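Local coordinates for protein catechol 1,2-dioxygenase (Acinetobacter sp., PDB 1DMH) that catalyses the iron(III)-dependent intradiol cleavage of catechol by dioxygen to cis,cis-muconate, the first step of its breakdown through the beta-ketoadipate pathway, at residues Gly138-Ala143 with Gly188-Arg193; Leu148-Val153 with Ser181-Glu186. One frame throughout, in Å; residues are numbered along the deposited sequence.

Both interactions lie in the beta-rich domain of the intradiol dioxygenase, their centres about 7 Å apart and on the same side of the chain's centre. Along the chain the order is 138-143, 148-153, 181-186, 188-193, so interaction 2 falls within the span bracketed by interaction 1. Strands 133-141 and 152-157 follow one another, as do 179-183 and 189-195, and all four belong to one mixed sheet. The two contacts touch directly: Ile140 O accepts a probable hydrogen bond from Leu148 N, and Ile140 packs on Thr184. Together they join strands of the sheet to which strand 220-230, carrying the iron ligands His224 and His226, also belongs.

Interaction 1. Residues Gly138-Ala143 with Gly188-Arg193; sequences GTIFDA and GQYRVR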
ATOM      1  N   GLY A 138      20.314 -14.010  32.097  1.00 16.22           N
ATOM      2  CA  GLY A 138      19.671 -15.297  32.030  1.00 16.67           C
ATOM      3  C   GLY A 138      20.613 -16.325  31.473  1.00 16.29           C
ATOM      4  O   GLY A 138      21.789 -16.049  31.250  1.00 16.06           O
ATOM      5  N   THR A 139      20.084 -17.517  31.250  1.00 16.96           N
ATOM      6  CA  THR A 139      20.868 -18.613  30.714  1.00 17.77           C
ATOM      7  C   THR A 139      20.192 -19.100  29.443  1.00 17.80           C
ATOM      8  O   THR A 139      18.968 -19.068  29.341  1.00 17.37           O
ATOM      9  CB  THR A 139      20.925 -19.804  31.718  1.00 18.88           C
ATOM     10  OG1 THR A 139      21.544 -19.381  32.943  1.00 19.04           O
ATOM     11  CG2 THR A 139      21.710 -20.984  31.111  1.00 19.04           C
ATOM     12  N   ILE A 140      20.986 -19.529  28.469  1.00 18.08           N
ATOM     13  CA  ILE A 140      20.417 -20.078  27.247  1.00 18.53           C
ATOM     14  C   ILE A 140      20.569 -21.603  27.340  1.00 19.37           C
ATOM     15  O   ILE A 140      21.660 -22.096  27.592  1.00 20.33           O
ATOM     16  CB  ILE A 140      21.161 -19.581  25.989  1.00 17.41           C
ATOM     17  CG1 ILE A 140      21.066 -18.055  25.900  1.00 17.35           C
ATOM     18  CG2 ILE A 140      20.580 -20.267  24.735  1.00 17.91           C
ATOM     19  CD1 ILE A 140      19.623 -17.526  25.854  1.00 16.54           C
ATOM     20  N   PHE A 141      19.480 -22.341  27.146  1.00 20.25           N
ATOM     21  CA  PHE A 141      19.515 -23.804  27.191  1.00 20.58           C
ATOM     22  C   PHE A 141      19.329 -24.441  25.822  1.00 20.58           C
ATOM     23  O   PHE A 141      18.505 -23.970  25.038  1.00 19.94           O
ATOM     24  CB  PHE A 141      18.424 -24.335  28.107  1.00 21.16           C
ATOM     25  CG  PHE A 141      18.584 -23.929  29.535  1.00 22.50           C
ATOM     26  CD1 PHE A 141      19.460 -24.621  30.369  1.00 23.71           C
ATOM     27  CD2 PHE A 141      17.856 -22.872  30.060  1.00 23.62           C
ATOM     28  CE1 PHE A 141      19.605 -24.269  31.711  1.00 23.68           C
ATOM     29  CE2 PHE A 141      17.990 -22.510  31.410  1.00 24.02           C
ATOM     30  CZ  PHE A 141      18.865 -23.213  32.231  1.00 23.96           C
ATOM     31  N   ASP A 142      20.083 -25.508  25.536  1.00 20.73           N
ATOM     32  CA  ASP A 142      19.937 -26.202  24.262  1.00 20.92           C
ATOM     33  C   ASP A 142      18.688 -27.065  24.298  1.00 21.83           C
ATOM     34  O   ASP A 142      17.959 -27.089  25.303  1.00 21.57           O
ATOM     35  CB  ASP A 142      21.158 -27.073  23.913  1.00 21.18           C
ATOM     36  CG  ASP A 142      21.413 -28.211  24.911  1.00 20.36           C
ATOM     37  OD1 ASP A 142      20.484 -28.710  25.580  1.00 20.38           O
ATOM     38  OD2 ASP A 142      22.575 -28.645  24.982  1.00 20.84           O
ATOM     39  N   ALA A 143      18.433 -27.775  23.208  1.00 23.05           N
ATOM     40  CA  ALA A 143      17.241 -28.593  23.144  1.00 25.74           C
ATOM     41  C   ALA A 143      17.178 -29.678  24.225  1.00 27.56           C
ATOM     42  O   ALA A 143      16.097 -30.213  24.491  1.00 28.93           O
ATOM     43  CB  ALA A 143      17.100 -29.205  21.757  1.00 25.09           C
ATOM     44  N   GLY A 188      26.747 -20.667  29.552  1.00 24.38           N
ATOM     45  CA  GLY A 188      25.569 -20.406  28.748  1.00 23.30           C
ATOM     46  C   GLY A 188      24.785 -19.183  29.198  1.00 22.60           C
ATOM     47  O   GLY A 188      23.584 -19.068  28.920  1.00 21.63           O
ATOM     48  N   GLN A 189      25.465 -18.258  29.871  1.00 20.99           N
ATOM     49  CA  GLN A 189      24.812 -17.060  30.363  1.00 20.63           C
ATOM     50  C   GLN A 189      25.079 -15.763  29.596  1.00 18.92           C
ATOM     51  O   GLN A 189      26.096 -15.610  28.914  1.00 18.69           O
ATOM     52  CB  GLN A 189      25.155 -16.872  31.839  1.00 22.27           C
ATOM     53  CG  GLN A 189      24.647 -18.013  32.710  1.00 26.64           C
ATOM     54  CD  GLN A 189      24.868 -17.776  34.200  1.00 29.24           C
ATOM     55  OE1 GLN A 189      25.977 -17.465  34.640  1.00 30.57           O
ATOM     56  NE2 GLN A 189      23.809 -17.941  34.984  1.00 31.31           N
ATOM     57  N   TYR A 190      24.129 -14.839  29.687  1.00 17.28           N
ATOM     58  CA  TYR A 190      24.263 -13.524  29.060  1.00 16.39           C
ATOM     59  C   TYR A 190      23.848 -12.550  30.151  1.00 16.00           C
ATOM     60  O   TYR A 190      23.036 -12.878  31.022  1.00 15.89           O
ATOM     61  CB  TYR A 190      23.343 -13.391  27.835  1.00 15.99           C
ATOM     62  CG  TYR A 190      21.855 -13.305  28.158  1.00 15.23           C
ATOM     63  CD1 TYR A 190      21.092 -14.460  28.355  1.00 15.01           C
ATOM     64  CD2 TYR A 190      21.229 -12.074  28.314  1.00 14.53           C
ATOM     65  CE1 TYR A 190      19.739 -14.391  28.706  1.00 14.29           C
ATOM     66  CE2 TYR A 190      19.877 -11.993  28.663  1.00 14.41           C
ATOM     67  CZ  TYR A 190      19.138 -13.154  28.857  1.00 14.08           C
ATOM     68  OH  TYR A 190      17.806 -13.077  29.215  1.00 14.31           O
ATOM     69  N   ARG A 191      24.425 -11.369  30.142  1.00 16.53           N
ATOM     70  CA  ARG A 191      24.067 -10.398  31.140  1.00 17.41           C
ATOM     71  C   ARG A 191      24.265  -9.041  30.520  1.00 17.67           C
ATOM     72  O   ARG A 191      25.285  -8.789  29.872  1.00 18.28           O
ATOM     73  CB  ARG A 191      24.960 -10.562  32.360  1.00 19.25           C
ATOM     74  CG  ARG A 191      24.697  -9.561  33.463  1.00 22.13           C
ATOM     75  CD  ARG A 191      25.659  -9.804  34.609  1.00 25.47           C
ATOM     76  NE  ARG A 191      25.694  -8.692  35.562  1.00 28.82           N
ATOM     77  CZ  ARG A 191      24.972  -8.622  36.681  1.00 30.32           C
ATOM     78  NH1 ARG A 191      24.159  -9.631  37.015  1.00 30.55           N
ATOM     79  NH2 ARG A 191      25.084  -7.547  37.479  1.00 29.50           N
ATOM     80  N   VAL A 192      23.277  -8.168  30.659  1.00 16.79           N
ATOM     81  CA  VAL A 192      23.445  -6.842  30.109  1.00 16.82           C
ATOM     82  C   VAL A 192      23.006  -5.809  31.090  1.00 16.68           C
ATOM     83  O   VAL A 192      22.182  -6.078  31.961  1.00 16.77           O
ATOM     84  CB  VAL A 192      22.628  -6.606  28.817  1.00 16.82           C
ATOM     85  CG1 VAL A 192      23.102  -7.506  27.769  1.00 16.73           C
ATOM     86  CG2 VAL A 192      21.148  -6.830  29.068  1.00 16.40           C
ATOM     87  N   ARG A 193      23.601  -4.634  30.963  1.00 15.76           N
ATOM     88  CA  ARG A 193      23.199  -3.504  31.771  1.00 15.76           C
ATOM     89  C   ARG A 193      22.569  -2.533  30.743  1.00 15.43           C
ATOM     90  O   ARG A 193      23.189  -2.202  29.725  1.00 15.09           O
ATOM     91  CB  ARG A 193      24.397  -2.849  32.466  1.00 15.87           C
ATOM     92  CG  ARG A 193      24.018  -1.494  33.030  1.00 18.19           C
ATOM     93  CD  ARG A 193      25.116  -0.814  33.826  1.00 19.11           C
ATOM     94  NE  ARG A 193      24.678   0.548  34.099  1.00 19.71           N
ATOM     95  CZ  ARG A 193      25.287   1.390  34.923  1.00 19.52           C
ATOM     96  NH1 ARG A 193      26.370   1.009  35.562  1.00 18.84           N
ATOM     97  NH2 ARG A 193      24.794   2.607  35.110  1.00 19.02           N
TER
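Gly138 and Tyr190 form an antiparallel hydrogen-bonded pair where strand 133-141 meets the start of strand 189-195 in the mixed sheet of the catalytic domain. The backbone supplies most of the polar contact. Gly138 N donates to Tyr190 O and Tyr190 N to Gly138 O, each bond 3.1 Å long. Beyond the non-hydrogen-bonded pair Thr139-Gln189, Ile140 N donates to Gly188 O at 2.7 Å, with an N-H...O angle of 168°. Gly188 O also receives a CA-H...O contact from Thr139 CA.

On the Thr139-Gln189 face the side chains cross: Gln189 NE2 makes a weak 3.4 Å hydrogen bond to Thr139 OG1, and Thr139 CG2 lies over one face of the Phe141 ring.

On the Tyr190 face the aromatic ring folds back over its neighbour strand, because chi1 of 70° sets CG between the backbone N and carbonyl carbon. Gly138 N sits 3.4 Å above the Tyr190 ring plane, offset toward the rim, and Tyr190 CE1 is 3.4 Å from Gly138 CA. Ile140 CD1 approaches Tyr190 CD1 obliquely at 4.2 Å. Tyr190 OH hydrogen-bonds to Phe288 O and Tyr227 OH, tying its ring to strands 283-291 and 220-230.

Interaction 2. Residues Leu148-Val153 with Ser181-Glu186; sequences LPNAKV and SIITDE
A type II beta turn from Leu148 to Ala151 leads into strand 152-157 and is clasped by Thr184, which follows strand 179-183. Thr184 OG1 donates to Leu148 O at 2.6 Å, in the carbonyl plane and on a lone pair, while accepting from Ala151 N at 2.7 Å. One buried hydroxyl thus bridges the two ends of the turn; chi1 of 55° places it there, between the Thr184 backbone N and carbonyl carbon. Asn150 N donates to Thr184 O at 3.0 Å from above the carbonyl plane, and Thr184 N donates to Ala151 O at 2.8 Å.

The ladder continues through the hydrogen-bonded pair Val153-Ile182: Val153 N donates to Ile182 O and Ile182 N to Val153 O, each bond 2.7 Å long.

Apolar contacts lie on both faces. Val153 CG2 meets Thr184 CG2 at 3.8 Å, the side chains crossing at about a right angle, with Ile140 of strand 133-141 packed against both residues. On the other face Ile183 spreads its branches, CG2 to Asn150 CA at 3.6 Å and CD1 to the CB and CG of Lys152. Asp185 OD1 accepts hydrogen bonds from Asn187 N and Gln189 N on the way to strand 189-195. The whole is an antiparallel ladder, preceded on one strand by a type II turn, in the beta sheet of the intradiol dioxygenase fold.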
ATOM      1  N   LEU A 148      23.898 -23.513  27.206  1.00 25.76           N
ATOM      2  CA  LEU A 148      24.559 -23.448  25.918  1.00 25.82           C
ATOM      3  C   LEU A 148      25.548 -22.303  25.729  1.00 25.98           C
ATOM      4  O   LEU A 148      25.149 -21.160  25.486  1.00 25.53           O
ATOM      5  CB  LEU A 148      23.496 -23.331  24.817  1.00 27.01           C
ATOM      6  CG  LEU A 148      23.444 -24.151  23.519  1.00 28.10           C
ATOM      7  CD1 LEU A 148      22.604 -23.360  22.503  1.00 27.73           C
ATOM      8  CD2 LEU A 148      24.816 -24.397  22.953  1.00 27.71           C
ATOM      9  N   PRO A 149      26.849 -22.566  25.903  1.00 25.88           N
ATOM     10  CA  PRO A 149      27.810 -21.474  25.689  1.00 25.40           C
ATOM     11  C   PRO A 149      27.904 -21.191  24.194  1.00 24.54           C
ATOM     12  O   PRO A 149      27.560 -22.033  23.373  1.00 24.45           O
ATOM     13  CB  PRO A 149      29.117 -22.049  26.252  1.00 26.19           C
ATOM     14  CG  PRO A 149      28.966 -23.504  25.964  1.00 26.41           C
ATOM     15  CD  PRO A 149      27.533 -23.753  26.440  1.00 26.36           C
ATOM     16  N   ASN A 150      28.351 -20.001  23.842  1.00 24.60           N
ATOM     17  CA  ASN A 150      28.499 -19.627  22.448  1.00 25.23           C
ATOM     18  C   ASN A 150      27.237 -19.369  21.637  1.00 24.33           C
ATOM     19  O   ASN A 150      27.312 -19.225  20.415  1.00 24.37           O
ATOM     20  CB  ASN A 150      29.372 -20.656  21.746  1.00 28.64           C
ATOM     21  CG  ASN A 150      30.780 -20.708  22.339  1.00 31.66           C
ATOM     22  OD1 ASN A 150      31.526 -21.656  22.100  1.00 35.06           O
ATOM     23  ND2 ASN A 150      31.149 -19.677  23.115  1.00 33.02           N
ATOM     24  N   ALA A 151      26.085 -19.308  22.301  1.00 22.39           N
ATOM     25  CA  ALA A 151      24.838 -18.997  21.609  1.00 20.94           C
ATOM     26  C   ALA A 151      24.883 -17.485  21.389  1.00 20.17           C
ATOM     27  O   ALA A 151      25.487 -16.756  22.184  1.00 20.62           O
ATOM     28  CB  ALA A 151      23.638 -19.380  22.487  1.00 20.86           C
ATOM     29  N   LYS A 152      24.282 -16.987  20.315  1.00 19.07           N
ATOM     30  CA  LYS A 152      24.300 -15.536  20.095  1.00 18.34           C
ATOM     31  C   LYS A 152      22.939 -14.960  20.466  1.00 17.95           C
ATOM     32  O   LYS A 152      21.921 -15.295  19.849  1.00 17.74           O
ATOM     33  CB  LYS A 152      24.586 -15.216  18.645  1.00 19.28           C
ATOM     34  CG  LYS A 152      24.675 -13.737  18.289  1.00 19.78           C
ATOM     35  CD  LYS A 152      25.046 -13.683  16.825  1.00 22.03           C
ATOM     36  CE  LYS A 152      25.361 -12.309  16.323  1.00 25.01           C
ATOM     37  NZ  LYS A 152      26.046 -12.403  14.990  1.00 26.01           N
ATOM     38  N   VAL A 153      22.938 -14.111  21.485  1.00 16.07           N
ATOM     39  CA  VAL A 153      21.720 -13.492  21.975  1.00 14.90           C
ATOM     40  C   VAL A 153      21.688 -12.051  21.474  1.00 14.32           C
ATOM     41  O   VAL A 153      22.578 -11.264  21.810  1.00 15.46           O
ATOM     42  CB  VAL A 153      21.689 -13.478  23.527  1.00 13.92           C
ATOM     43  CG1 VAL A 153      20.375 -12.870  24.023  1.00 13.61           C
ATOM     44  CG2 VAL A 153      21.862 -14.902  24.081  1.00 14.79           C
ATOM     45  N   SER A 181      24.721  -7.626  20.652  1.00 16.46           N
ATOM     46  CA  SER A 181      24.752  -9.065  20.410  1.00 16.48           C
ATOM     47  C   SER A 181      25.642  -9.593  21.511  1.00 16.31           C
ATOM     48  O   SER A 181      26.726  -9.063  21.735  1.00 16.30           O
ATOM     49  CB  SER A 181      25.384  -9.411  19.066  1.00 16.59           C
ATOM     50  OG  SER A 181      24.538  -9.013  18.018  1.00 17.98           O
ATOM     51  N   ILE A 182      25.181 -10.611  22.213  1.00 16.77           N
ATOM     52  CA  ILE A 182      25.974 -11.191  23.279  1.00 18.49           C
ATOM     53  C   ILE A 182      26.179 -12.669  23.057  1.00 18.45           C
ATOM     54  O   ILE A 182      25.236 -13.410  22.811  1.00 18.83           O
ATOM     55  CB  ILE A 182      25.325 -10.943  24.645  1.00 19.94           C
ATOM     56  CG1 ILE A 182      25.255  -9.437  24.845  1.00 21.13           C
ATOM     57  CG2 ILE A 182      26.131 -11.624  25.778  1.00 19.64           C
ATOM     58  CD1 ILE A 182      24.802  -9.077  26.139  1.00 25.72           C
ATOM     59  N   ILE A 183      27.434 -13.085  23.099  1.00 19.13           N
ATOM     60  CA  ILE A 183      27.771 -14.493  22.923  1.00 19.17           C
ATOM     61  C   ILE A 183      27.741 -15.049  24.319  1.00 19.54           C
ATOM     62  O   ILE A 183      28.423 -14.516  25.205  1.00 18.57           O
ATOM     63  CB  ILE A 183      29.202 -14.673  22.387  1.00 19.59           C
ATOM     64  CG1 ILE A 183      29.365 -13.884  21.088  1.00 20.23           C
ATOM     65  CG2 ILE A 183      29.521 -16.161  22.262  1.00 18.59           C
ATOM     66  CD1 ILE A 183      28.318 -14.208  20.026  1.00 21.15           C
ATOM     67  N   THR A 184      26.956 -16.097  24.534  1.00 19.58           N
ATOM     68  CA  THR A 184      26.891 -16.667  25.865  1.00 20.98           C
ATOM     69  C   THR A 184      28.271 -17.186  26.308  1.00 22.03           C
ATOM     70  O   THR A 184      29.086 -17.629  25.492  1.00 21.31           O
ATOM     71  CB  THR A 184      25.811 -17.772  25.955  1.00 20.54           C
ATOM     72  OG1 THR A 184      26.047 -18.771  24.962  1.00 19.53           O
ATOM     73  CG2 THR A 184      24.418 -17.163  25.729  1.00 20.01           C
ATOM     74  N   ASP A 185      28.529 -17.088  27.608  1.00 23.58           N
ATOM     75  CA  ASP A 185      29.797 -17.517  28.195  1.00 25.02           C
ATOM     76  C   ASP A 185      29.810 -19.019  28.513  1.00 26.12           C
ATOM     77  O   ASP A 185      28.863 -19.743  28.174  1.00 25.50           O
ATOM     78  CB  ASP A 185      30.051 -16.697  29.465  1.00 24.72           C
ATOM     79  CG  ASP A 185      29.008 -16.953  30.544  1.00 24.61           C
ATOM     80  OD1 ASP A 185      28.331 -18.004  30.505  1.00 24.58           O
ATOM     81  OD2 ASP A 185      28.877 -16.106  31.454  1.00 25.35           O
ATOM     82  N   GLU A 186      30.881 -19.459  29.185  1.00 27.69           N
ATOM     83  CA  GLU A 186      31.118 -20.866  29.580  1.00 29.05           C
ATOM     84  C   GLU A 186      29.963 -21.540  30.287  1.00 28.54           C
ATOM     85  O   GLU A 186      29.896 -22.762  30.355  1.00 29.03           O
ATOM     86  CB  GLU A 186      32.335 -20.971  30.508  1.00 31.56           C
ATOM     87  CG  GLU A 186      33.565 -20.243  30.027  1.00 36.43           C
ATOM     88  CD  GLU A 186      33.371 -18.730  30.021  1.00 39.63           C
ATOM     89  OE1 GLU A 186      33.141 -18.168  31.121  1.00 41.59           O
ATOM     90  OE2 GLU A 186      33.445 -18.110  28.925  1.00 41.47           O
TER